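Long-range contacts in alkaline phosphatase D (PDB 2YEQ), which hydrolyses phosphate esters as a secreted phosphodiesterase and alkaline phosphatase whose active site holds iron(III) and calcium: residues A[9-14]-A[189-194]; A[45-50]-A[62-67]; A[267-272]-A[322-327]; A[331-336]-A[431-436]. All coordinates share one frame; numbering follows the deposited sequence.

In the fold
Contact 2 is nested inside the chain loop closed by contact 1, and the centres of the two lie about 19 Å apart: a hairpin of the N-terminal domain, and the packing of a turn near the start of the chain on 189-194 of the phosphatase domain. Contacts 3 and 4 follow later in the chain. They reach one and the same seven-stranded sheet, their centres about 23 Å apart, with 322-327 running on almost directly into 331-336. Contacts 1 and 4 fall on opposite sides of the chain's centre, about 33 Å between their centres. R190 of contact 1 packs on Y152, between the iron ligands D151 and Y154 in sequence, and Q331, at the start of 331-336, touches the calcium ligand D209.

Contact 1: A[9-14]-A[189-194]; sequences FTLGVA and YRSDAN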
loop_
_atom_site.group_PDB
_atom_site.type_symbol
_atom_site.label_atom_id
_atom_site.label_comp_id
_atom_site.label_asym_id
_atom_site.label_seq_id
_atom_site.Cartn_x
_atom_site.Cartn_y
_atom_site.Cartn_z
ATOM N N PHE A 9 10.287 1.491 22.900
ATOM C CA PHE A 9 9.299 1.749 21.846
ATOM C C PHE A 9 9.936 2.515 20.679
ATOM O O PHE A 9 9.434 3.550 20.259
ATOM C CB PHE A 9 8.096 2.514 22.407
ATOM C CG PHE A 9 7.375 1.802 23.529
ATOM C CD1 PHE A 9 6.541 0.721 23.268
ATOM C CD2 PHE A 9 7.504 2.229 24.838
ATOM C CE1 PHE A 9 5.870 0.079 24.276
ATOM C CE2 PHE A 9 6.819 1.577 25.880
ATOM C CZ PHE A 9 5.998 0.521 25.595
ATOM N N THR A 10 11.044 1.989 20.167
ATOM C CA THR A 10 11.831 2.630 19.119
ATOM C C THR A 10 11.093 2.632 17.775
ATOM O O THR A 10 11.472 3.368 16.866
ATOM C CB THR A 10 13.159 1.857 18.919
ATOM O OG1 THR A 10 12.838 0.466 18.670
ATOM C CG2 THR A 10 14.079 1.970 20.193
ATOM N N LEU A 11 10.091 1.771 17.628
ATOM C CA LEU A 11 9.303 1.699 16.380
ATOM C C LEU A 11 7.955 2.373 16.536
ATOM O O LEU A 11 7.076 2.250 15.664
ATOM C CB LEU A 11 9.099 0.246 15.958
ATOM C CG LEU A 11 10.422 -0.515 15.828
ATOM C CD1 LEU A 11 10.149 -1.891 15.246
ATOM C CD2 LEU A 11 11.440 0.229 15.006
ATOM N N GLY A 12 7.789 3.074 17.657
ATOM C CA GLY A 12 6.562 3.813 17.930
ATOM C C GLY A 12 5.361 2.932 18.163
ATOM O O GLY A 12 5.452 1.817 18.700
ATOM N N VAL A 13 4.206 3.455 17.762
ATOM C CA VAL A 13 2.942 2.792 17.919
ATOM C C VAL A 13 2.140 2.893 16.621
ATOM O O VAL A 13 2.513 3.630 15.698
ATOM C CB VAL A 13 2.124 3.393 19.099
ATOM C CG1 VAL A 13 2.913 3.297 20.444
ATOM C CG2 VAL A 13 1.684 4.862 18.796
ATOM N N ALA A 14 1.067 2.130 16.541
ATOM C CA ALA A 14 0.224 2.134 15.341
ATOM C C ALA A 14 -1.142 1.635 15.714
ATOM O O ALA A 14 -1.325 1.004 16.764
ATOM C CB ALA A 14 0.834 1.255 14.194
ATOM N N TYR A 189 13.021 0.431 8.453
ATOM C CA TYR A 189 12.018 1.308 7.829
ATOM C C TYR A 189 11.152 2.002 8.871
ATOM O O TYR A 189 10.955 3.203 8.803
ATOM C CB TYR A 189 11.119 0.504 6.844
ATOM C CG TYR A 189 11.740 0.312 5.468
ATOM C CD1 TYR A 189 12.978 -0.298 5.318
ATOM C CD2 TYR A 189 11.067 0.696 4.318
ATOM C CE1 TYR A 189 13.541 -0.481 4.072
ATOM C CE2 TYR A 189 11.622 0.532 3.063
ATOM C CZ TYR A 189 12.851 -0.091 2.939
ATOM O OH TYR A 189 13.421 -0.243 1.695
ATOM N N ARG A 190 10.660 1.231 9.839
ATOM C CA ARG A 190 9.724 1.700 10.837
ATOM C C ARG A 190 10.385 2.629 11.895
ATOM O O ARG A 190 9.676 3.306 12.635
ATOM C CB ARG A 190 9.052 0.497 11.497
ATOM C CG ARG A 190 7.876 0.775 12.406
ATOM C CD ARG A 190 6.790 1.533 11.653
ATOM N NE ARG A 190 5.419 1.200 11.980
ATOM C CZ ARG A 190 4.830 0.002 11.892
ATOM N NH1 ARG A 190 5.488 -1.095 11.540
ATOM N NH2 ARG A 190 3.553 -0.116 12.232
ATOM N N SER A 191 11.718 2.660 11.938
ATOM C CA SER A 191 12.476 3.523 12.839
ATOM C C SER A 191 12.404 5.003 12.409
ATOM O O SER A 191 12.779 5.884 13.166
ATOM C CB SER A 191 13.969 3.123 12.814
ATOM O OG SER A 191 14.152 1.951 13.556
ATOM N N ASP A 192 12.041 5.243 11.158
ATOM C CA ASP A 192 11.997 6.592 10.623
ATOM C C ASP A 192 10.907 7.388 11.340
ATOM O O ASP A 192 9.763 6.965 11.371
ATOM C CB ASP A 192 11.720 6.556 9.130
ATOM C CG ASP A 192 11.730 7.926 8.526
ATOM O OD1 ASP A 192 10.733 8.641 8.771
ATOM O OD2 ASP A 192 12.719 8.284 7.850
ATOM N N ALA A 193 11.281 8.549 11.877
ATOM C CA ALA A 193 10.401 9.375 12.725
ATOM C C ALA A 193 9.149 9.824 11.993
ATOM O O ALA A 193 8.079 9.916 12.592
ATOM C CB ALA A 193 11.169 10.614 13.291
ATOM N N ASN A 194 9.275 10.106 10.705
ATOM C CA ASN A 194 8.152 10.596 9.922
ATOM C C ASN A 194 7.099 9.512 9.738
ATOM O O ASN A 194 5.896 9.733 9.946
ATOM C CB ASN A 194 8.634 11.076 8.551
ATOM C CG ASN A 194 9.633 12.192 8.641
ATOM O OD1 ASN A 194 10.762 12.073 8.167
ATOM N ND2 ASN A 194 9.233 13.275 9.247
HETATM O O HOH W 1 4.795 3.000 14.253
#
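R190 turns CG away from its own backbone N (chi1 -170°) and then bends at chi2 (57°) and again at chi3, so that its chain passes alongside L11 and its guanidinium arrives at A14. L11 takes a different first torsion, CG opposite its carbonyl carbon (chi1 -55°), which carries CD2 to S191. The evidence for close packing is three-fold. R190 CG lies 3.8 Å from L11 CB, and the same CG is 3.7 Å from L11 O. L11 CD2 approaches S191 OG to 3.5 Å, a hydroxyl whose bond goes to A187 O. At the far end A14 CB meets R190 NH2 at 3.6 Å, at the edge of the guanidinium. The type I turn F9-G12 here leads into strand 13-16, which runs parallel to strand 203-206 in the large mixed sheet, and it rests where helix 179-190 gives way to helix 193-201. The polar link is one water: it accepts from R190 NE (3.0 Å) and donates to L11 O and to V13 O, both at 2.8 Å. R190 is fixed further by NH1 bonding to H245 O and by a cation-pi contact with W26, while T10 O accepts from K196 NZ.

Contact 2: A[45-50]-A[62-67]; sequences PVKWEV and KGTEMA. With EDO (1,2-ethanediol), chain R.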
loop_
_atom_site.group_PDB
_atom_site.type_symbol
_atom_site.label_atom_id
_atom_site.label_comp_id
_atom_site.label_asym_id
_atom_site.label_seq_id
_atom_site.Cartn_x
_atom_site.Cartn_y
_atom_site.Cartn_z
ATOM N N PRO A 45 5.214 -8.341 30.100
ATOM C CA PRO A 45 3.884 -7.755 30.156
ATOM C C PRO A 45 3.854 -6.327 29.584
ATOM O O PRO A 45 4.741 -5.508 29.855
ATOM C CB PRO A 45 3.554 -7.758 31.652
ATOM C CG PRO A 45 4.858 -7.749 32.316
ATOM C CD PRO A 45 5.758 -8.575 31.454
ATOM N N VAL A 46 2.836 -6.038 28.780
ATOM C CA VAL A 46 2.660 -4.688 28.235
ATOM C C VAL A 46 1.237 -4.247 28.518
ATOM O O VAL A 46 0.266 -4.890 28.069
ATOM C CB VAL A 46 2.975 -4.616 26.721
ATOM C CG1 VAL A 46 2.812 -3.155 26.199
ATOM C CG2 VAL A 46 4.405 -5.101 26.439
ATOM N N LYS A 47 1.103 -3.175 29.301
ATOM C CA LYS A 47 -0.219 -2.639 29.618
ATOM C C LYS A 47 -0.636 -1.691 28.514
ATOM O O LYS A 47 0.212 -1.085 27.839
ATOM C CB LYS A 47 -0.201 -1.909 30.968
ATOM C CG LYS A 47 0.041 -2.857 32.164
ATOM C CD LYS A 47 -0.207 -2.171 33.505
ATOM C CE LYS A 47 -0.108 -3.144 34.686
ATOM N NZ LYS A 47 -0.720 -4.490 34.400
ATOM N N TRP A 48 -1.942 -1.571 28.311
ATOM C CA TRP A 48 -2.463 -0.654 27.316
ATOM C C TRP A 48 -3.729 0.025 27.813
ATOM O O TRP A 48 -4.507 -0.553 28.585
ATOM C CB TRP A 48 -2.752 -1.371 25.988
ATOM C CG TRP A 48 -3.683 -2.541 26.127
ATOM C CD1 TRP A 48 -3.343 -3.832 26.422
ATOM C CD2 TRP A 48 -5.102 -2.521 25.995
ATOM N NE1 TRP A 48 -4.472 -4.618 26.450
ATOM C CE2 TRP A 48 -5.562 -3.836 26.188
ATOM C CE3 TRP A 48 -6.030 -1.523 25.695
ATOM C CZ2 TRP A 48 -6.916 -4.169 26.113
ATOM C CZ3 TRP A 48 -7.364 -1.859 25.620
ATOM C CH2 TRP A 48 -7.796 -3.162 25.834
ATOM N N GLU A 49 -3.940 1.238 27.318
ATOM C CA GLU A 49 -5.099 2.047 27.679
ATOM C C GLU A 49 -5.631 2.789 26.450
ATOM O O GLU A 49 -4.857 3.278 25.611
ATOM C CB GLU A 49 -4.719 3.097 28.731
ATOM C CG GLU A 49 -4.353 2.545 30.092
ATOM C CD GLU A 49 -3.866 3.631 31.053
ATOM O OE1 GLU A 49 -3.343 4.688 30.600
ATOM O OE2 GLU A 49 -4.017 3.410 32.272
ATOM N N VAL A 50 -6.950 2.887 26.380
ATOM C CA VAL A 50 -7.645 3.665 25.386
ATOM C C VAL A 50 -8.513 4.704 26.123
ATOM O O VAL A 50 -9.278 4.364 27.039
ATOM C CB VAL A 50 -8.556 2.775 24.523
ATOM C CG1 VAL A 50 -9.326 3.615 23.507
ATOM C CG2 VAL A 50 -7.726 1.678 23.829
ATOM N N LYS A 62 -8.888 -0.816 28.970
ATOM C CA LYS A 62 -7.497 -1.067 29.346
ATOM C C LYS A 62 -7.292 -2.565 29.502
ATOM O O LYS A 62 -8.269 -3.304 29.613
ATOM C CB LYS A 62 -7.159 -0.340 30.637
ATOM C CG LYS A 62 -7.903 -0.876 31.858
ATOM C CD LYS A 62 -7.496 -0.142 33.097
ATOM C CE LYS A 62 -8.432 -0.458 34.270
ATOM N NZ LYS A 62 -8.032 0.312 35.472
ATOM N N GLY A 63 -6.036 -2.999 29.489
ATOM C CA GLY A 63 -5.685 -4.398 29.675
ATOM C C GLY A 63 -4.185 -4.632 29.705
ATOM O O GLY A 63 -3.398 -3.680 29.762
ATOM N N THR A 64 -3.796 -5.903 29.684
ATOM C CA THR A 64 -2.390 -6.301 29.677
ATOM C C THR A 64 -2.203 -7.421 28.673
ATOM O O THR A 64 -2.947 -8.388 28.687
ATOM C CB THR A 64 -1.923 -6.763 31.074
ATOM O OG1 THR A 64 -2.245 -5.742 32.012
ATOM C CG2 THR A 64 -0.411 -7.009 31.104
ATOM N N GLU A 65 -1.233 -7.258 27.784
ATOM C CA GLU A 65 -0.831 -8.309 26.848
ATOM C C GLU A 65 0.542 -8.792 27.234
ATOM O O GLU A 65 1.315 -8.032 27.819
ATOM C CB GLU A 65 -0.730 -7.760 25.435
ATOM C CG GLU A 65 -2.035 -7.463 24.814
ATOM C CD GLU A 65 -2.757 -8.711 24.401
ATOM O OE1 GLU A 65 -2.203 -9.486 23.584
ATOM O OE2 GLU A 65 -3.872 -8.911 24.904
ATOM N N MET A 66 0.853 -10.043 26.893
ATOM C CA MET A 66 2.201 -10.568 27.093
ATOM C C MET A 66 2.892 -10.552 25.758
ATOM O O MET A 66 2.529 -11.340 24.867
ATOM C CB MET A 66 2.160 -12.003 27.624
ATOM C CG MET A 66 1.591 -12.152 29.010
ATOM S SD MET A 66 2.451 -11.190 30.268
ATOM C CE MET A 66 4.088 -11.915 30.282
ATOM N N ALA A 67 3.876 -9.666 25.607
ATOM C CA ALA A 67 4.719 -9.630 24.408
ATOM C C ALA A 67 5.670 -10.831 24.462
ATOM O O ALA A 67 6.300 -11.047 25.483
ATOM C CB ALA A 67 5.508 -8.312 24.349
HETATM C C1 EDO R . 0.712 -11.236 21.922
HETATM O O1 EDO R . 2.027 -11.771 21.750
HETATM C C2 EDO R . 0.800 -9.725 22.092
HETATM O O2 EDO R . -0.323 -9.100 21.465
HETATM O O HOH W 2 -5.149 -7.320 26.654
#
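Backbone hydrogen bonds make the ladder between 45-50 and 62-67, two antiparallel strands of a beta hairpin in the N-terminal domain. V46 pairs with E65 through V46 N to E65 O (2.7 Å, nearly straight at 166°) and E65 N to V46 O. The second hydrogen-bonded pair joins W48 N to G63 O at 2.9 Å and G63 N to W48 O at 3.0 Å. Between these pairs, CA-H groups of K47 and T64 lean on carbonyl oxygens of the opposing strand.

The aromatic part belongs to W48, whose chi1 of 56° folds the indole across the neighbouring strand. G63 CA lies over the ring face, 3.8 Å from the centroid of the W48 five-membered ring and 29° off its normal; a side chain on this glycine would clash with the indole. An alanine in place of W48 would probably uncover the G63 backbone and leave the water that links the indole to E65 without its indole donor.

Among polar side chains, K47 NZ donates a hydrogen bond to T64 OG1 at 3.1 Å. A water in the indole plane accepts from W48 NE1 (2.8 Å) and donates to E65 OE2 (2.7 Å), while E65 OE1 takes a bond from an ethanediol. Of the apolar contacts, P45 CB meets M66 SD on one face and V46 CG2 meets A67 CB on the other. The chemistry implies a hairpin zipped by its backbone, in which the ring, as placed, lies on a residue with no side chain to hinder it.

Contact 3: A[267-272]-A[322-327]; sequences YGNLAS and TAHWNV
Two successive carbonyls, N269 O and L270 O, turn to two successive amides, those of H324 and W325, before the regular strand pairing takes over. H324 N reaches N269 O at 3.0 Å, whereas W325 N to L270 O is a weak, bent bond with an N-H...O angle of 122°. Next to it, on the side of Y267, lies a classic beta bulge, in which L270 and A271 both oppose Y267; it probably accompanies the change. L270 O also lies near the plane of the W325 indole, at its edge, 3.3 Å from W325 CD1. Normal spacing follows: S272 N donates to W325 O at 2.8 Å, and V327 N to S272 O at 2.8 Å, the latter with a C=O...N angle of 174°. A323 CB tucks in beside this ladder, 3.7 Å from S272 N. S272 OG, set opposite its backbone N by a chi1 of 170°, lies 2.6 Å from a water oxygen. The same water donates to N326 OD1 at 2.8 Å; these two groups also bond to H264 and S321 respectively. W325 NE1 is taken by T448 O. Strands 271-275 and 325-329 run parallel, joined by a connection that includes helix 308-320, consistent with a beta-alpha-beta crossover of a calcineurin-like phosphatase fold.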
loop_
_atom_site.group_PDB
_atom_site.type_symbol
_atom_site.label_atom_id
_atom_site.label_comp_id
_atom_site.label_asym_id
_atom_site.label_seq_id
_atom_site.Cartn_x
_atom_site.Cartn_y
_atom_site.Cartn_z
ATOM N N TYR A 267 -17.703 1.847 5.197
ATOM C CA TYR A 267 -17.647 3.087 5.931
ATOM C C TYR A 267 -19.065 3.669 5.944
ATOM O O TYR A 267 -19.442 4.432 5.061
ATOM C CB TYR A 267 -16.660 4.027 5.283
ATOM C CG TYR A 267 -16.245 5.147 6.193
ATOM C CD1 TYR A 267 -15.168 4.994 7.051
ATOM C CD2 TYR A 267 -16.941 6.371 6.207
ATOM C CE1 TYR A 267 -14.778 6.031 7.915
ATOM C CE2 TYR A 267 -16.557 7.415 7.064
ATOM C CZ TYR A 267 -15.477 7.229 7.920
ATOM O OH TYR A 267 -15.088 8.236 8.763
ATOM N N GLY A 268 -19.856 3.257 6.930
ATOM C CA GLY A 268 -21.283 3.559 6.942
ATOM C C GLY A 268 -21.940 3.013 5.681
ATOM O O GLY A 268 -21.659 1.886 5.267
ATOM N N ASN A 269 -22.795 3.818 5.055
ATOM C CA ASN A 269 -23.355 3.476 3.751
ATOM C C ASN A 269 -22.688 4.254 2.652
ATOM O O ASN A 269 -23.149 4.251 1.522
ATOM C CB ASN A 269 -24.861 3.741 3.720
ATOM C CG ASN A 269 -25.208 5.239 3.744
ATOM O OD1 ASN A 269 -24.329 6.123 3.800
ATOM N ND2 ASN A 269 -26.502 5.527 3.717
ATOM N N LEU A 270 -21.615 4.950 2.976
ATOM C CA LEU A 270 -20.943 5.759 1.987
ATOM C C LEU A 270 -20.045 4.930 1.040
ATOM O O LEU A 270 -20.011 5.177 -0.175
ATOM C CB LEU A 270 -20.114 6.841 2.688
ATOM C CG LEU A 270 -19.356 7.867 1.846
ATOM C CD1 LEU A 270 -20.283 8.662 0.940
ATOM C CD2 LEU A 270 -18.532 8.825 2.766
ATOM N N ALA A 271 -19.259 4.011 1.595
ATOM C CA ALA A 271 -18.255 3.309 0.766
ATOM C C ALA A 271 -17.998 1.908 1.300
ATOM O O ALA A 271 -17.858 1.721 2.518
ATOM C CB ALA A 271 -16.957 4.100 0.694
ATOM N N SER A 272 -17.973 0.945 0.380
ATOM C CA SER A 272 -17.642 -0.451 0.659
ATOM C C SER A 272 -16.227 -0.695 0.115
ATOM O O SER A 272 -15.969 -0.464 -1.066
ATOM C CB SER A 272 -18.666 -1.363 -0.020
ATOM O OG SER A 272 -18.279 -2.729 0.008
ATOM N N THR A 322 -24.840 -2.018 -0.988
ATOM C CA THR A 322 -25.758 -0.915 -1.248
ATOM C C THR A 322 -25.099 0.417 -0.931
ATOM O O THR A 322 -25.782 1.429 -0.852
ATOM C CB THR A 322 -27.019 -1.050 -0.405
ATOM O OG1 THR A 322 -26.644 -1.178 0.965
ATOM C CG2 THR A 322 -27.815 -2.274 -0.823
ATOM N N ALA A 323 -23.778 0.431 -0.762
ATOM C CA ALA A 323 -23.064 1.665 -0.450
ATOM C C ALA A 323 -23.051 2.580 -1.647
ATOM O O ALA A 323 -23.227 2.126 -2.759
ATOM C CB ALA A 323 -21.626 1.365 0.006
ATOM N N HIS A 324 -22.827 3.874 -1.418
ATOM C CA HIS A 324 -22.683 4.848 -2.510
ATOM C C HIS A 324 -21.478 4.608 -3.400
ATOM O O HIS A 324 -21.487 5.020 -4.563
ATOM C CB HIS A 324 -22.599 6.283 -1.976
ATOM C CG HIS A 324 -23.890 6.776 -1.400
ATOM N ND1 HIS A 324 -24.991 7.051 -2.180
ATOM C CD2 HIS A 324 -24.272 6.996 -0.118
ATOM C CE1 HIS A 324 -25.993 7.433 -1.405
ATOM N NE2 HIS A 324 -25.586 7.398 -0.148
ATOM N N TRP A 325 -20.432 3.973 -2.855
ATOM C CA TRP A 325 -19.223 3.668 -3.615
ATOM C C TRP A 325 -18.715 2.249 -3.311
ATOM O O TRP A 325 -18.877 1.733 -2.198
ATOM C CB TRP A 325 -18.126 4.665 -3.277
ATOM C CG TRP A 325 -18.479 6.090 -3.610
ATOM C CD1 TRP A 325 -19.009 7.020 -2.767
ATOM C CD2 TRP A 325 -18.358 6.717 -4.872
ATOM N NE1 TRP A 325 -19.212 8.211 -3.431
ATOM C CE2 TRP A 325 -18.817 8.051 -4.728
ATOM C CE3 TRP A 325 -17.901 6.291 -6.119
ATOM C CZ2 TRP A 325 -18.839 8.943 -5.788
ATOM C CZ3 TRP A 325 -17.906 7.167 -7.150
ATOM C CH2 TRP A 325 -18.373 8.491 -6.988
ATOM N N ASN A 326 -18.120 1.628 -4.319
ATOM C CA ASN A 326 -17.494 0.297 -4.186
ATOM C C ASN A 326 -16.048 0.496 -4.545
ATOM O O ASN A 326 -15.742 1.033 -5.600
ATOM C CB ASN A 326 -18.152 -0.689 -5.139
ATOM C CG ASN A 326 -19.514 -1.079 -4.696
ATOM O OD1 ASN A 326 -19.679 -1.654 -3.629
ATOM N ND2 ASN A 326 -20.527 -0.774 -5.519
ATOM N N VAL A 327 -15.152 0.147 -3.628
ATOM C CA VAL A 327 -13.737 0.502 -3.777
ATOM C C VAL A 327 -12.903 -0.781 -3.802
ATOM O O VAL A 327 -13.169 -1.687 -3.018
ATOM C CB VAL A 327 -13.279 1.414 -2.629
ATOM C CG1 VAL A 327 -11.798 1.868 -2.809
ATOM C CG2 VAL A 327 -14.219 2.654 -2.531
HETATM O O HOH W 3 -18.147 -3.681 -2.404
#

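Contact 4: A[331-336]-A[431-436]; sequences QIFFAK and PHIQFF. With EDO (1,2-ethanediol), chain B.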
loop_
_atom_site.group_PDB
_atom_site.type_symbol
_atom_site.label_atom_id
_atom_site.label_comp_id
_atom_site.label_asym_id
_atom_site.label_seq_id
_atom_site.Cartn_x
_atom_site.Cartn_y
_atom_site.Cartn_z
ATOM N N GLN A 331 -3.089 -3.352 -5.608
ATOM C CA GLN A 331 -1.667 -3.117 -5.777
ATOM C C GLN A 331 -1.216 -2.539 -7.077
ATOM O O GLN A 331 -0.286 -1.714 -7.110
ATOM C CB GLN A 331 -0.913 -4.458 -5.593
ATOM C CG GLN A 331 -0.980 -5.054 -4.200
ATOM C CD GLN A 331 -2.320 -5.642 -3.810
ATOM O OE1 GLN A 331 -3.132 -6.052 -4.657
ATOM N NE2 GLN A 331 -2.552 -5.722 -2.490
ATOM N N ILE A 332 -1.807 -3.018 -8.175
ATOM C CA ILE A 332 -1.196 -2.880 -9.484
ATOM C C ILE A 332 -2.118 -2.222 -10.535
ATOM O O ILE A 332 -3.334 -2.165 -10.392
ATOM C CB ILE A 332 -0.713 -4.277 -9.997
ATOM C CG1 ILE A 332 -1.807 -5.317 -9.823
ATOM C CG2 ILE A 332 0.610 -4.725 -9.278
ATOM C CD1 ILE A 332 -1.615 -6.590 -10.684
ATOM N N PHE A 333 -1.501 -1.726 -11.587
ATOM C CA PHE A 333 -2.198 -0.946 -12.618
ATOM C C PHE A 333 -3.363 -1.727 -13.242
ATOM O O PHE A 333 -3.173 -2.787 -13.846
ATOM C CB PHE A 333 -1.196 -0.501 -13.652
ATOM C CG PHE A 333 -1.555 0.779 -14.373
ATOM C CD1 PHE A 333 -2.550 0.803 -15.335
ATOM C CD2 PHE A 333 -0.844 1.942 -14.131
ATOM C CE1 PHE A 333 -2.861 2.002 -16.027
ATOM C CE2 PHE A 333 -1.131 3.117 -14.829
ATOM C CZ PHE A 333 -2.150 3.138 -15.764
ATOM N N PHE A 334 -4.578 -1.188 -13.084
ATOM C CA PHE A 334 -5.802 -1.871 -13.483
ATOM C C PHE A 334 -6.271 -1.518 -14.910
ATOM O O PHE A 334 -6.757 -2.395 -15.648
ATOM C CB PHE A 334 -6.912 -1.543 -12.498
ATOM C CG PHE A 334 -8.190 -2.276 -12.740
ATOM C CD1 PHE A 334 -8.379 -3.555 -12.243
ATOM C CD2 PHE A 334 -9.238 -1.675 -13.440
ATOM C CE1 PHE A 334 -9.573 -4.239 -12.464
ATOM C CE2 PHE A 334 -10.427 -2.355 -13.665
ATOM C CZ PHE A 334 -10.603 -3.623 -13.179
ATOM N N ALA A 335 -6.171 -0.245 -15.281
ATOM C CA ALA A 335 -6.642 0.198 -16.589
ATOM C C ALA A 335 -5.746 -0.328 -17.699
ATOM O O ALA A 335 -4.622 -0.776 -17.442
ATOM C CB ALA A 335 -6.743 1.727 -16.654
ATOM N N LYS A 336 -6.254 -0.269 -18.936
ATOM C CA LYS A 336 -5.442 -0.508 -20.124
ATOM C C LYS A 336 -4.270 0.455 -20.139
ATOM O O LYS A 336 -4.431 1.659 -19.904
ATOM C CB LYS A 336 -6.295 -0.354 -21.403
ATOM C CG LYS A 336 -5.542 -0.447 -22.719
ATOM C CD LYS A 336 -6.486 -0.175 -23.935
ATOM C CE LYS A 336 -5.733 0.187 -25.220
ATOM N NZ LYS A 336 -5.109 1.543 -25.246
ATOM N N PRO A 431 -6.384 6.962 -24.430
ATOM C CA PRO A 431 -7.162 8.202 -24.197
ATOM C C PRO A 431 -8.061 8.162 -22.959
ATOM O O PRO A 431 -8.573 9.189 -22.540
ATOM C CB PRO A 431 -8.016 8.332 -25.483
ATOM C CG PRO A 431 -8.030 6.944 -26.080
ATOM C CD PRO A 431 -6.665 6.403 -25.766
ATOM N N HIS A 432 -8.290 6.991 -22.385
ATOM C CA HIS A 432 -8.968 6.905 -21.104
ATOM C C HIS A 432 -8.122 7.477 -19.936
ATOM O O HIS A 432 -8.660 7.771 -18.872
ATOM C CB HIS A 432 -9.362 5.463 -20.784
ATOM C CG HIS A 432 -8.202 4.520 -20.764
ATOM N ND1 HIS A 432 -7.606 4.054 -21.916
ATOM C CD2 HIS A 432 -7.492 4.002 -19.733
ATOM C CE1 HIS A 432 -6.580 3.281 -21.592
ATOM N NE2 HIS A 432 -6.499 3.222 -20.274
ATOM N N ILE A 433 -6.822 7.635 -20.150
ATOM C CA ILE A 433 -5.918 8.118 -19.135
ATOM C C ILE A 433 -5.929 9.660 -19.122
ATOM O O ILE A 433 -5.588 10.314 -20.110
ATOM C CB ILE A 433 -4.459 7.591 -19.325
ATOM C CG1 ILE A 433 -4.406 6.050 -19.297
ATOM C CG2 ILE A 433 -3.558 8.133 -18.212
ATOM C CD1 ILE A 433 -2.984 5.426 -19.303
ATOM N N GLN A 434 -6.250 10.218 -17.965
ATOM C CA GLN A 434 -6.498 11.652 -17.827
ATOM C C GLN A 434 -5.358 12.413 -17.167
ATOM O O GLN A 434 -5.380 13.645 -17.148
ATOM C CB GLN A 434 -7.758 11.854 -16.984
ATOM C CG GLN A 434 -8.995 11.186 -17.543
ATOM C CD GLN A 434 -9.288 11.683 -18.946
ATOM O OE1 GLN A 434 -9.383 12.891 -19.159
ATOM N NE2 GLN A 434 -9.364 10.764 -19.915
ATOM N N PHE A 435 -4.364 11.704 -16.621
ATOM C CA PHE A 435 -3.346 12.357 -15.796
ATOM C C PHE A 435 -2.062 11.536 -15.693
ATOM O O PHE A 435 -2.140 10.333 -15.579
ATOM C CB PHE A 435 -3.923 12.563 -14.398
ATOM C CG PHE A 435 -2.979 13.259 -13.426
ATOM C CD1 PHE A 435 -2.507 14.532 -13.678
ATOM C CD2 PHE A 435 -2.616 12.643 -12.240
ATOM C CE1 PHE A 435 -1.679 15.175 -12.779
ATOM C CE2 PHE A 435 -1.762 13.285 -11.320
ATOM C CZ PHE A 435 -1.296 14.530 -11.587
ATOM N N PHE A 436 -0.913 12.204 -15.776
ATOM C CA PHE A 436 0.366 11.635 -15.397
ATOM C C PHE A 436 1.160 12.682 -14.625
ATOM O O PHE A 436 1.169 13.850 -15.010
ATOM C CB PHE A 436 1.222 11.199 -16.605
ATOM C CG PHE A 436 2.587 10.703 -16.211
ATOM C CD1 PHE A 436 2.733 9.416 -15.723
ATOM C CD2 PHE A 436 3.693 11.535 -16.257
ATOM C CE1 PHE A 436 3.958 8.935 -15.297
ATOM C CE2 PHE A 436 4.941 11.082 -15.833
ATOM C CZ PHE A 436 5.079 9.760 -15.356
HETATM C C1 EDO B . -9.660 3.063 -24.890
HETATM O O1 EDO B . -8.231 3.253 -24.965
HETATM C C2 EDO B . -10.332 3.719 -23.682
HETATM O O2 EDO B . -10.844 2.799 -22.684
#
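F333 is the first residue of 331-336 to meet the other segment: the rim of its ring, at CZ, lies 4.3 Å from I433 CD1, which sits near the ring plane. The loop that carries F333 follows strand 325-329 of the seven-stranded sheet in the phosphatase domain, and here it meets 433-437, an outermost strand of that sheet, and the residues leading into it. The F333 ring is also stacked on W337. Next, A335 brings its CB to 3.9 Å from H432 CD2, at the edge of the imidazole, while its backbone N bonds to E404.

K336 then supplies the one direct hydrogen bond between the segments. H432 NE2 donates to K336 O at 2.6 Å, with an N-H...O angle of 144° and the oxygen lying in the ring plane. A chi1 of 58° on H432 swings the imidazole there. The K336 side chain runs at about a right angle to that of H432, its CB 3.7 Å from H432 CE1, and then bends at its end, where NZ bonds to N430 OD1. I433 CD1 is a further neighbour of K336 O, at 4.1 Å. A phenylalanine in place of H432 would probably leave K336 O, on a buried residue, without this donor. With NE2 committed to the carbonyl, the other ring nitrogen, H432 ND1, is hydrogen-bonded to O1 of an ethanediol at 3.2 Å.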